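Local structure of conserved protein (Methanothermobacter thermautotrophicus, 1I36) at residues A[16-21]-A[120-125]; A[83-88]-A[133-138]; A[93-98]-A[105-110]; A[111-116]-A[160-165]. The protein is of unknown function but binds NADP through a Rossmann-type domain and resembles 3-hydroxyacid dehydrogenases in structure, which is consistent with an oxidoreductase role. The protein carries 1 engineered substitution. All coordinates share one frame; numbering follows the deposited sequence.

Interaction 1. Residues A[16-21]-A[120-125]; sequences ASRLRS and GADIRI
Asp122 OD1 is gripped by two nitrogens of one guanidinium group: Arg18 NH1 sits 2.9 Å from it with an N-H...O angle of 159°, and Arg18 NH2 reaches the same oxygen at a longer 3.3 Å and a more bent angle. Both donors come end-on, with OD1 lying almost in the guanidinium plane, and both arrive from the same face of the carboxylate. NH1 meets OD1 nearly along the C-O bond, whereas NH2 comes in from above the carboxylate plane; the two flat groups are turned 62° against each other. Arg18 NH1 also donates to the backbone carbonyl of Gly142, so the salt bridge is only part of what fixes this end of the side chain. Helix 10-21 carrying Arg18 is the one that follows the first strand of the NADP-binding Rossmann fold, and the turn 120-123 leads from the short helix 116-119 into strand 124-128, which lies antiparallel to strand 106-112 in the same sheet. Below the charged tip, Ala121 CB packs over the centre of one guanidinium face, 3.5 Å above its plane, and touches Arg18 CB at 3.3 Å. The arginine chain makes this possible by folding at its second and third side-chain torsions (chi2 55°), which curls its head back over the methyl group. On the helix itself, Ser21 OG donates to Arg18 O at 2.6 Å.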
# COMPACT_ATOMS: atom_id res chain seq x y z
N ALA A 16 16.43 -0.25 30.78
CA ALA A 16 16.96 -0.36 32.13
C ALA A 16 16.50 0.81 33.02
O ALA A 16 16.12 0.61 34.17
CB ALA A 16 18.47 -0.43 32.11
N SER A 17 16.49 2.01 32.46
CA SER A 17 16.08 3.21 33.16
C SER A 17 14.62 3.10 33.64
O SER A 17 14.30 3.45 34.80
CB SER A 17 16.28 4.41 32.22
OG SER A 17 15.97 5.62 32.85
N ARG A 18 13.75 2.56 32.78
CA ARG A 18 12.33 2.39 33.11
C ARG A 18 12.16 1.34 34.21
O ARG A 18 11.43 1.55 35.20
CB ARG A 18 11.53 1.98 31.87
CG ARG A 18 10.05 1.64 32.10
CD ARG A 18 9.30 2.79 32.80
NE ARG A 18 9.30 4.02 32.01
CZ ARG A 18 8.52 4.22 30.95
NH1 ARG A 18 7.69 3.27 30.54
NH2 ARG A 18 8.50 5.42 30.36
N LEU A 19 12.82 0.21 34.03
CA LEU A 19 12.76 -0.88 35.01
C LEU A 19 13.27 -0.45 36.39
O LEU A 19 12.70 -0.78 37.42
CB LEU A 19 13.58 -2.08 34.50
CG LEU A 19 13.13 -2.76 33.20
CD1 LEU A 19 14.15 -3.78 32.76
CD2 LEU A 19 11.78 -3.46 33.42
N ARG A 20 14.39 0.27 36.40
CA ARG A 20 14.98 0.73 37.65
C ARG A 20 14.03 1.68 38.42
O ARG A 20 13.88 1.54 39.63
CB ARG A 20 16.31 1.43 37.36
CG ARG A 20 17.14 1.64 38.61
CD ARG A 20 18.53 2.17 38.29
NE ARG A 20 19.36 2.19 39.49
CZ ARG A 20 19.30 3.14 40.42
NH1 ARG A 20 18.47 4.17 40.29
NH2 ARG A 20 20.01 3.01 41.52
N SER A 21 13.37 2.58 37.70
CA SER A 21 12.43 3.52 38.31
C SER A 21 11.24 2.78 38.91
O SER A 21 10.55 3.31 39.78
CB SER A 21 11.95 4.53 37.26
OG SER A 21 11.13 3.91 36.27
N GLY A 120 10.74 6.16 23.71
CA GLY A 120 11.33 5.77 24.98
C GLY A 120 10.89 4.37 25.41
O GLY A 120 10.53 3.52 24.57
N ALA A 121 10.87 4.14 26.72
CA ALA A 121 10.51 2.83 27.25
C ALA A 121 9.05 2.44 27.00
O ALA A 121 8.68 1.29 27.27
CB ALA A 121 10.86 2.75 28.73
N ASP A 122 8.25 3.37 26.49
CA ASP A 122 6.84 3.11 26.17
C ASP A 122 6.67 2.37 24.84
O ASP A 122 5.56 2.03 24.43
CB ASP A 122 6.06 4.43 26.05
CG ASP A 122 5.73 5.02 27.39
OD1 ASP A 122 6.03 4.39 28.43
OD2 ASP A 122 5.13 6.12 27.40
N ILE A 123 7.78 2.14 24.17
CA ILE A 123 7.76 1.48 22.88
C ILE A 123 7.10 0.12 22.94
O ILE A 123 7.25 -0.60 23.92
CB ILE A 123 9.21 1.39 22.33
CG1 ILE A 123 9.19 1.07 20.84
CG2 ILE A 123 10.08 0.44 23.15
CD1 ILE A 123 8.48 2.12 20.05
N ARG A 124 6.28 -0.19 21.93
CA ARG A 124 5.65 -1.50 21.88
C ARG A 124 6.73 -2.51 21.46
O ARG A 124 7.54 -2.26 20.54
CB ARG A 124 4.51 -1.53 20.87
CG ARG A 124 3.89 -2.93 20.58
CD ARG A 124 3.48 -3.74 21.82
NE ARG A 124 2.60 -3.04 22.76
CZ ARG A 124 1.27 -2.92 22.64
NH1 ARG A 124 0.64 -3.45 21.60
NH2 ARG A 124 0.56 -2.33 23.61
N ILE A 125 6.80 -3.61 22.22
CA ILE A 125 7.74 -4.66 21.91
C ILE A 125 6.91 -5.94 21.73
O ILE A 125 6.11 -6.28 22.60
CB ILE A 125 8.69 -4.87 23.10
CG1 ILE A 125 9.59 -3.65 23.27
CG2 ILE A 125 9.53 -6.16 22.92
CD1 ILE A 125 10.36 -3.72 24.60

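Interaction 2. Residues A[83-88]-A[133-138]; sequences IYVDIN and EEFMKL. With NAP (NADP nicotinamide-adenine-dinucleotide phosphate), chain C.
Val85 leans on Phe135 with both of its methyl groups. Phe135 CB leaves helix 132-136 toward strand 83-86, and with CG anti to the backbone N (chi1 169°) the ring extends to the strand. CG lies 4.1 Å from Val85 CG2, and the next atom, CD1, comes closer to that methyl, at 3.7 Å. Further along, CE1 has both methyls about equally near, while CZ at the tip meets Val85 CG1 at 3.7 Å. CG1 stands over the ring face, 3.8 Å from its centroid and 15° off the normal, a CH-pi contact in which the two side chains cross at about a right angle. An alanine in place of Phe135 would probably leave both valine methyls without their aromatic partner and open a gap between helix and strand. Where strand 83-86 ends, the backbone N of Asn88 bonds to Asp86 OD1 in an Asx turn, and Asn88 OD1 accepts from O3D of the NADP ribose at 2.9 Å. Asn88 ND2 donates to Ser62 OG, a further hold on the amide that receives the cofactor. Strand 83-86 runs between strands 59-62 and 106-112, with Val85 also touching Val59, Ile61 and Ala110, while the side chain of Phe135 also touches Ile145 of strand 144-147, so helix 132-136 lies across one face of the sheet.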
# COMPACT_ATOMS: atom_id res chain seq x y z
N ILE A 83 15.49 -16.82 31.43
CA ILE A 83 15.06 -16.45 30.08
C ILE A 83 16.06 -15.50 29.43
O ILE A 83 16.57 -14.57 30.05
CB ILE A 83 13.67 -15.79 30.12
CG1 ILE A 83 12.64 -16.86 30.45
CG2 ILE A 83 13.29 -15.19 28.78
CD1 ILE A 83 11.40 -16.27 30.94
N TYR A 84 16.39 -15.80 28.19
CA TYR A 84 17.32 -15.00 27.39
C TYR A 84 16.45 -14.31 26.30
O TYR A 84 15.78 -14.97 25.50
CB TYR A 84 18.34 -15.92 26.73
CG TYR A 84 19.43 -15.17 25.99
CD1 TYR A 84 19.29 -14.88 24.62
CD2 TYR A 84 20.60 -14.80 26.63
CE1 TYR A 84 20.32 -14.27 23.90
CE2 TYR A 84 21.63 -14.19 25.93
CZ TYR A 84 21.48 -13.93 24.56
OH TYR A 84 22.50 -13.35 23.88
N VAL A 85 16.41 -12.99 26.36
CA VAL A 85 15.62 -12.16 25.46
C VAL A 85 16.52 -11.47 24.45
O VAL A 85 17.33 -10.63 24.79
CB VAL A 85 14.86 -11.11 26.28
CG1 VAL A 85 13.88 -10.35 25.40
CG2 VAL A 85 14.09 -11.82 27.42
N ASP A 86 16.41 -11.90 23.20
CA ASP A 86 17.22 -11.31 22.15
C ASP A 86 16.39 -10.22 21.45
O ASP A 86 15.36 -10.49 20.83
CB ASP A 86 17.70 -12.38 21.16
CG ASP A 86 18.75 -11.82 20.19
OD1 ASP A 86 18.45 -10.86 19.45
OD2 ASP A 86 19.87 -12.34 20.15
N ILE A 87 16.89 -8.99 21.52
CA ILE A 87 16.18 -7.87 20.94
C ILE A 87 16.97 -7.24 19.80
O ILE A 87 16.63 -6.18 19.30
CB ILE A 87 15.80 -6.85 22.06
CG1 ILE A 87 14.58 -6.02 21.65
CG2 ILE A 87 17.00 -5.96 22.43
CD1 ILE A 87 13.92 -5.31 22.86
N ASN A 88 17.95 -7.97 19.29
CA ASN A 88 18.78 -7.47 18.20
C ASN A 88 18.10 -7.52 16.82
O ASN A 88 17.26 -8.39 16.55
CB ASN A 88 20.11 -8.20 18.15
CG ASN A 88 20.86 -8.13 19.47
OD1 ASN A 88 21.33 -7.08 19.87
ND2 ASN A 88 20.95 -9.26 20.16
N GLU A 133 5.44 -15.13 27.46
CA GLU A 133 4.53 -14.69 28.52
C GLU A 133 5.29 -14.34 29.78
O GLU A 133 4.94 -13.40 30.50
CB GLU A 133 3.54 -15.79 28.87
CG GLU A 133 2.45 -16.04 27.86
CD GLU A 133 1.41 -17.01 28.41
OE1 GLU A 133 0.90 -16.75 29.53
OE2 GLU A 133 1.14 -18.04 27.75
N GLU A 134 6.36 -15.08 30.05
CA GLU A 134 7.16 -14.83 31.24
C GLU A 134 7.93 -13.50 31.12
O GLU A 134 8.03 -12.74 32.10
CB GLU A 134 8.09 -16.02 31.50
CG GLU A 134 8.94 -15.95 32.77
CD GLU A 134 8.14 -15.93 34.07
OE1 GLU A 134 7.01 -16.49 34.11
OE2 GLU A 134 8.66 -15.34 35.05
N PHE A 135 8.41 -13.19 29.92
CA PHE A 135 9.12 -11.93 29.66
C PHE A 135 8.08 -10.79 29.80
O PHE A 135 8.38 -9.73 30.33
CB PHE A 135 9.66 -11.97 28.22
CG PHE A 135 10.19 -10.64 27.71
CD1 PHE A 135 11.13 -9.91 28.43
CD2 PHE A 135 9.74 -10.12 26.50
CE1 PHE A 135 11.61 -8.70 27.95
CE2 PHE A 135 10.21 -8.93 26.01
CZ PHE A 135 11.14 -8.21 26.73
N MET A 136 6.86 -11.04 29.34
CA MET A 136 5.77 -10.05 29.37
C MET A 136 5.41 -9.57 30.80
O MET A 136 4.83 -8.50 30.97
CB MET A 136 4.54 -10.56 28.63
CG MET A 136 3.54 -9.43 28.26
SD MET A 136 2.12 -10.02 27.33
CE MET A 136 0.89 -8.74 27.72
N LYS A 137 5.79 -10.36 31.81
CA LYS A 137 5.57 -9.97 33.19
C LYS A 137 6.32 -8.66 33.50
O LYS A 137 5.96 -7.94 34.43
CB LYS A 137 6.05 -11.08 34.14
CG LYS A 137 5.07 -12.25 34.15
CD LYS A 137 5.48 -13.39 35.07
CE LYS A 137 4.40 -14.48 35.07
NZ LYS A 137 4.82 -15.73 35.76
N LEU A 138 7.35 -8.33 32.71
CA LEU A 138 8.09 -7.08 32.91
C LEU A 138 7.18 -5.86 32.64
O LEU A 138 7.56 -4.71 32.91
CB LEU A 138 9.35 -7.02 32.04
CG LEU A 138 10.45 -8.02 32.47
CD1 LEU A 138 11.74 -7.85 31.66
CD2 LEU A 138 10.74 -7.85 33.94
PA NAP C . 24.20 0.86 20.57
O1A NAP C . 24.67 0.31 19.31
O2A NAP C . 23.26 1.87 20.97
O5B NAP C . 24.40 -0.25 21.81
C5B NAP C . 24.95 -1.70 21.73
C4B NAP C . 25.89 -1.60 22.84
O4B NAP C . 26.36 -3.15 22.78
C3B NAP C . 27.11 -1.36 22.80
O3B NAP C . 26.76 -0.53 23.83
C2B NAP C . 28.44 -1.96 23.03
O2B NAP C . 29.38 -1.77 23.84
C1B NAP C . 27.79 -3.20 23.14
N9A NAP C . 28.51 -4.28 22.45
C8A NAP C . 29.12 -4.48 21.21
N7A NAP C . 29.71 -5.66 21.14
C5A NAP C . 29.48 -6.26 22.36
C6A NAP C . 29.85 -7.53 22.92
N6A NAP C . 30.57 -8.42 22.23
N1A NAP C . 29.45 -7.83 24.21
C2A NAP C . 28.72 -6.93 24.93
N3A NAP C . 28.34 -5.72 24.48
C4A NAP C . 28.75 -5.45 23.17
O3 NAP C . 22.90 -0.01 19.99
PN NAP C . 21.22 0.03 20.28
O1N NAP C . 20.63 1.16 19.49
O2N NAP C . 21.14 0.06 21.74
O5D NAP C . 20.52 -1.31 19.82
C5D NAP C . 20.85 -2.59 20.43
C4D NAP C . 20.20 -3.69 19.61
O4D NAP C . 18.76 -3.58 19.41
C3D NAP C . 20.76 -3.83 18.17
O3D NAP C . 20.93 -5.21 17.70
C2D NAP C . 19.81 -3.09 17.29
O2D NAP C . 19.81 -3.52 15.97
C1D NAP C . 18.47 -3.30 18.03
N1N NAP C . 17.47 -2.24 17.80
C2N NAP C . 17.76 -0.91 18.15
C3N NAP C . 16.71 0.04 17.89
C7N NAP C . 16.87 1.45 18.22
O7N NAP C . 15.95 2.26 17.99
N7N NAP C . 18.01 1.93 18.77
C4N NAP C . 15.50 -0.40 17.32
C5N NAP C . 15.25 -1.69 16.99
C6N NAP C . 16.24 -2.61 17.23
P2B NAP C . 30.55 -0.75 23.25
O1X NAP C . 30.02 0.66 23.21
O2X NAP C . 31.57 -0.96 24.24
O3X NAP C . 30.83 -1.20 21.90

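Interaction 3. Residues A[93-98]-A[105-110]; sequences ETVRMA and GGFVDA
Val95 CG1 fills the tightest part of this contact, 3.5 Å from Asp109 CG and 3.6 Å from Phe107 CE1. The methyl reaches the phenyl ring at its edge, near the ring plane, and the valine crosses both partners at roughly a right angle. It is placed there by chi1 of 178°, which sets CG1 anti to the backbone N. One turn on, Ala98 CB lies 3.9 Å from Phe107 CE2, a slightly wider approach. All four residues are buried. The helix and strand belong to a beta-alpha-beta unit of the Rossmann fold, strand 83-86, helix 92-101 and strand 106-112, and within it the segment axes run nearly antiparallel, at 160°, and 9.3 Å apart. Asp109 brings a carboxylate into this apolar setting: its OD1 is hydrogen-bonded to Ser156 OG, and OD2 more weakly to the backbone N of Gly153. The outward side of the helix is looser. Met97 there is exposed and points away from the strand, as does Arg96, whose NH1 forms a salt bridge with Glu93 OE2 at 3.0 Å, meeting that oxygen from above the carboxylate plane. Arg96 also packs on Leu183 of the second subunit.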
# COMPACT_ATOMS: atom_id res chain seq x y z
N GLU A 93 15.91 -16.35 10.82
CA GLU A 93 16.71 -17.59 10.89
C GLU A 93 17.90 -17.40 11.85
O GLU A 93 18.24 -18.33 12.58
CB GLU A 93 17.20 -18.06 9.52
CG GLU A 93 17.79 -19.49 9.51
CD GLU A 93 16.82 -20.58 10.03
OE1 GLU A 93 17.27 -21.46 10.77
OE2 GLU A 93 15.63 -20.60 9.71
N THR A 94 18.48 -16.20 11.90
CA THR A 94 19.58 -15.93 12.84
C THR A 94 19.06 -16.05 14.29
O THR A 94 19.77 -16.57 15.19
CB THR A 94 20.23 -14.55 12.56
OG1 THR A 94 20.53 -14.47 11.17
CG2 THR A 94 21.58 -14.39 13.30
N VAL A 95 17.82 -15.59 14.51
CA VAL A 95 17.18 -15.67 15.83
C VAL A 95 17.02 -17.16 16.23
O VAL A 95 17.33 -17.56 17.36
CB VAL A 95 15.75 -14.99 15.79
CG1 VAL A 95 15.06 -15.12 17.14
CG2 VAL A 95 15.90 -13.47 15.48
N ARG A 96 16.57 -17.98 15.28
CA ARG A 96 16.35 -19.41 15.54
C ARG A 96 17.69 -20.07 15.92
O ARG A 96 17.74 -20.92 16.80
CB ARG A 96 15.73 -20.10 14.32
CG ARG A 96 14.30 -19.63 13.96
CD ARG A 96 13.65 -20.45 12.82
NE ARG A 96 12.43 -19.78 12.38
CZ ARG A 96 12.36 -18.97 11.32
NH1 ARG A 96 13.42 -18.77 10.56
NH2 ARG A 96 11.28 -18.22 11.13
N MET A 97 18.79 -19.65 15.28
CA MET A 97 20.12 -20.19 15.59
C MET A 97 20.58 -19.68 16.94
O MET A 97 21.19 -20.43 17.72
CB MET A 97 21.11 -19.83 14.47
CG MET A 97 20.75 -20.54 13.17
SD MET A 97 20.61 -22.39 13.33
CE MET A 97 18.98 -22.59 13.44
N ALA A 98 20.32 -18.41 17.25
CA ALA A 98 20.68 -17.88 18.56
C ALA A 98 19.92 -18.66 19.63
O ALA A 98 20.47 -18.96 20.69
CB ALA A 98 20.37 -16.39 18.66
N GLY A 105 18.44 -22.61 28.87
CA GLY A 105 17.48 -21.60 29.27
C GLY A 105 16.35 -21.45 28.29
O GLY A 105 16.25 -22.21 27.35
N GLY A 106 15.44 -20.54 28.58
CA GLY A 106 14.34 -20.30 27.66
C GLY A 106 14.76 -19.11 26.79
O GLY A 106 15.44 -18.20 27.26
N PHE A 107 14.37 -19.13 25.52
CA PHE A 107 14.75 -18.04 24.63
C PHE A 107 13.49 -17.30 24.20
O PHE A 107 12.51 -17.92 23.83
CB PHE A 107 15.44 -18.59 23.39
CG PHE A 107 15.91 -17.52 22.43
CD1 PHE A 107 15.05 -16.97 21.50
CD2 PHE A 107 17.23 -17.13 22.42
CE1 PHE A 107 15.50 -16.03 20.56
CE2 PHE A 107 17.70 -16.18 21.47
CZ PHE A 107 16.83 -15.65 20.54
N VAL A 108 13.57 -15.98 24.17
CA VAL A 108 12.47 -15.13 23.72
C VAL A 108 12.93 -14.20 22.61
O VAL A 108 13.96 -13.53 22.75
CB VAL A 108 11.94 -14.25 24.90
CG1 VAL A 108 10.82 -13.29 24.39
CG2 VAL A 108 11.33 -15.18 25.99
N ASP A 109 12.22 -14.22 21.49
CA ASP A 109 12.54 -13.33 20.34
C ASP A 109 11.73 -12.05 20.63
O ASP A 109 10.51 -12.11 20.59
CB ASP A 109 12.04 -14.01 19.07
CG ASP A 109 12.18 -13.17 17.83
OD1 ASP A 109 12.82 -12.09 17.88
OD2 ASP A 109 11.62 -13.58 16.79
N ALA A 110 12.37 -10.95 21.02
CA ALA A 110 11.62 -9.70 21.25
C ALA A 110 11.91 -8.81 20.04
O ALA A 110 13.03 -8.79 19.57
CB ALA A 110 12.11 -9.01 22.54

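Interaction 4. Residues A[111-116]-A[160-165]; sequences AIMGSV and MLRSSY. With NAP (NADP nicotinamide-adenine-dinucleotide phosphate), chain C.
Met113 and Arg162 face each other with the thioether's methyl over the guanidinium: Met113 CE rests 3.6 Å above the centre of one face, about equally far from NE and CZ, while the two side chains cross at a slant. The methionine gets its methyl there by bending twice, at its second and third side-chain torsions, since its CB does not itself aim at the helix. Arg162 starts out extended and turns at chi3 (96°), presenting the flat face of its head to the methyl. The same arginine binds the backbone of Met113: NH2 donates to Met113 O at 2.9 Å. This bond is well bent, with an N-H...O angle of 132°, and the nitrogen approaches from above the carbonyl plane. A water adds a second link, accepting from Arg162 NH1 at 3.2 Å and donating weakly to Met113 O. A leucine in place of Arg162 would probably cost Met113 O its direct side-chain donor and leave the methionine methyl without the flat group it lies on. Met113 packs on Met192 and Arg162 on Leu193 of the second subunit. Just along the chain, Ile112 CB is 3.8 Å from C5N of the nicotinamide ring, and Val116 CG2 nears its carboxamide oxygen, so the held segment 111-116 also lines the NADP pocket. Ser115 is the N-cap of helix 116-119, its OG accepting from Arg118 N. Strand 106-112, between strands 83-86 and 124-128 in the sheet, hands over to a loop that meets the long helix 154-182, itself lying against helix 216-231 through Leu161 on Leu230.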
# COMPACT_ATOMS: atom_id res chain seq x y z
N ALA A 111 10.93 -8.05 19.57
CA ALA A 111 11.15 -7.16 18.42
C ALA A 111 10.53 -5.80 18.75
O ALA A 111 9.34 -5.71 19.09
CB ALA A 111 10.50 -7.74 17.15
N ILE A 112 11.35 -4.76 18.64
CA ILE A 112 10.95 -3.38 18.92
C ILE A 112 10.16 -2.91 17.70
O ILE A 112 10.65 -2.95 16.58
CB ILE A 112 12.20 -2.50 19.14
CG1 ILE A 112 12.85 -2.90 20.48
CG2 ILE A 112 11.80 -1.01 19.22
CD1 ILE A 112 14.20 -2.20 20.78
N MET A 113 8.91 -2.51 17.94
CA MET A 113 7.99 -2.09 16.88
C MET A 113 7.84 -0.58 16.74
O MET A 113 6.74 -0.09 16.49
CB MET A 113 6.62 -2.72 17.14
CG MET A 113 6.63 -4.24 17.13
SD MET A 113 7.25 -4.80 15.57
CE MET A 113 5.86 -4.62 14.54
N GLY A 114 8.94 0.14 16.84
CA GLY A 114 8.88 1.58 16.72
C GLY A 114 10.22 2.25 16.90
O GLY A 114 11.27 1.64 16.66
N SER A 115 10.17 3.50 17.34
CA SER A 115 11.38 4.30 17.55
C SER A 115 11.72 4.41 19.04
O SER A 115 10.97 5.01 19.80
CB SER A 115 11.17 5.71 16.97
OG SER A 115 12.21 6.59 17.35
N VAL A 116 12.84 3.83 19.45
CA VAL A 116 13.26 3.90 20.84
C VAL A 116 13.44 5.38 21.21
O VAL A 116 12.98 5.84 22.25
CB VAL A 116 14.60 3.14 21.07
CG1 VAL A 116 15.07 3.30 22.49
CG2 VAL A 116 14.40 1.65 20.78
N MET A 160 9.76 -7.60 10.45
CA MET A 160 10.34 -7.50 9.10
C MET A 160 9.22 -7.46 8.05
O MET A 160 9.33 -6.73 7.06
CB MET A 160 11.25 -8.72 8.87
CG MET A 160 11.73 -8.94 7.46
SD MET A 160 10.59 -9.79 6.25
CE MET A 160 10.88 -11.54 6.50
N LEU A 161 8.16 -8.24 8.24
CA LEU A 161 7.05 -8.25 7.28
C LEU A 161 6.31 -6.92 7.26
O LEU A 161 5.96 -6.41 6.19
CB LEU A 161 6.11 -9.41 7.55
CG LEU A 161 6.79 -10.73 7.16
CD1 LEU A 161 6.00 -11.92 7.69
CD2 LEU A 161 6.91 -10.82 5.64
N ARG A 162 6.11 -6.33 8.44
CA ARG A 162 5.45 -5.03 8.53
C ARG A 162 6.31 -3.99 7.85
O ARG A 162 5.81 -3.10 7.14
CB ARG A 162 5.21 -4.61 9.99
CG ARG A 162 4.51 -3.24 10.09
CD ARG A 162 4.07 -2.83 11.48
NE ARG A 162 5.05 -1.96 12.13
CZ ARG A 162 4.84 -1.29 13.26
NH1 ARG A 162 3.67 -1.36 13.89
NH2 ARG A 162 5.85 -0.62 13.83
N SER A 163 7.62 -4.08 8.09
CA SER A 163 8.59 -3.16 7.52
C SER A 163 8.62 -3.28 6.00
O SER A 163 8.62 -2.27 5.27
CB SER A 163 9.99 -3.47 8.11
OG SER A 163 10.97 -2.65 7.50
N SER A 164 8.58 -4.51 5.52
CA SER A 164 8.58 -4.79 4.09
C SER A 164 7.37 -4.15 3.41
O SER A 164 7.49 -3.52 2.35
CB SER A 164 8.53 -6.30 3.88
OG SER A 164 8.61 -6.58 2.50
N TYR A 165 6.21 -4.28 4.04
CA TYR A 165 4.97 -3.72 3.48
C TYR A 165 4.99 -2.19 3.47
O TYR A 165 4.84 -1.55 2.41
CB TYR A 165 3.75 -4.23 4.24
CG TYR A 165 2.44 -3.68 3.71
CD1 TYR A 165 1.86 -2.56 4.28
CD2 TYR A 165 1.80 -4.29 2.63
CE1 TYR A 165 0.66 -2.04 3.79
CE2 TYR A 165 0.59 -3.78 2.13
CZ TYR A 165 0.03 -2.66 2.71
OH TYR A 165 -1.15 -2.13 2.22
PA NAP C . 24.20 0.86 20.57
O1A NAP C . 24.67 0.31 19.31
O2A NAP C . 23.26 1.87 20.97
O5B NAP C . 24.40 -0.25 21.81
C5B NAP C . 24.95 -1.70 21.73
C4B NAP C . 25.89 -1.60 22.84
O4B NAP C . 26.36 -3.15 22.78
C3B NAP C . 27.11 -1.36 22.80
O3B NAP C . 26.76 -0.53 23.83
C2B NAP C . 28.44 -1.96 23.03
O2B NAP C . 29.38 -1.77 23.84
C1B NAP C . 27.79 -3.20 23.14
N9A NAP C . 28.51 -4.28 22.45
C8A NAP C . 29.12 -4.48 21.21
N7A NAP C . 29.71 -5.66 21.14
C5A NAP C . 29.48 -6.26 22.36
C6A NAP C . 29.85 -7.53 22.92
N6A NAP C . 30.57 -8.42 22.23
N1A NAP C . 29.45 -7.83 24.21
C2A NAP C . 28.72 -6.93 24.93
N3A NAP C . 28.34 -5.72 24.48
C4A NAP C . 28.75 -5.45 23.17
O3 NAP C . 22.90 -0.01 19.99
PN NAP C . 21.22 0.03 20.28
O1N NAP C . 20.63 1.16 19.49
O2N NAP C . 21.14 0.06 21.74
O5D NAP C . 20.52 -1.31 19.82
C5D NAP C . 20.85 -2.59 20.43
C4D NAP C . 20.20 -3.69 19.61
O4D NAP C . 18.76 -3.58 19.41
C3D NAP C . 20.76 -3.83 18.17
O3D NAP C . 20.93 -5.21 17.70
C2D NAP C . 19.81 -3.09 17.29
O2D NAP C . 19.81 -3.52 15.97
C1D NAP C . 18.47 -3.30 18.03
N1N NAP C . 17.47 -2.24 17.80
C2N NAP C . 17.76 -0.91 18.15
C3N NAP C . 16.71 0.04 17.89
C7N NAP C . 16.87 1.45 18.22
O7N NAP C . 15.95 2.26 17.99
N7N NAP C . 18.01 1.93 18.77
C4N NAP C . 15.50 -0.40 17.32
C5N NAP C . 15.25 -1.69 16.99
C6N NAP C . 16.24 -2.61 17.23
P2B NAP C . 30.55 -0.75 23.25
O1X NAP C . 30.02 0.66 23.21
O2X NAP C . 31.57 -0.96 24.24
O3X NAP C . 30.83 -1.20 21.90
O HOH W 1 3.37 -0.22 16.82

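How the interactions relate
From the N terminus, helix 10-21 opens interaction 1, which closes 99 residues later at 120-125 and ties the start of the Rossmann fold to the turn that leads into strand 124-128. Interaction 2 opens within that span, at strand 83-86, but closes beyond it at helix 132-136, so the two cross. Interaction 3 is a short local closure between helix 92-101 and strand 106-112, lying within the spans of both. Interaction 4 begins directly after it, on the end of the same strand, and reaches helix 154-182, crossing interactions 1 and 2. Interactions 2 and 4 both touch NADP, and all four reach one sheet, interaction 4 linking it to the long helix.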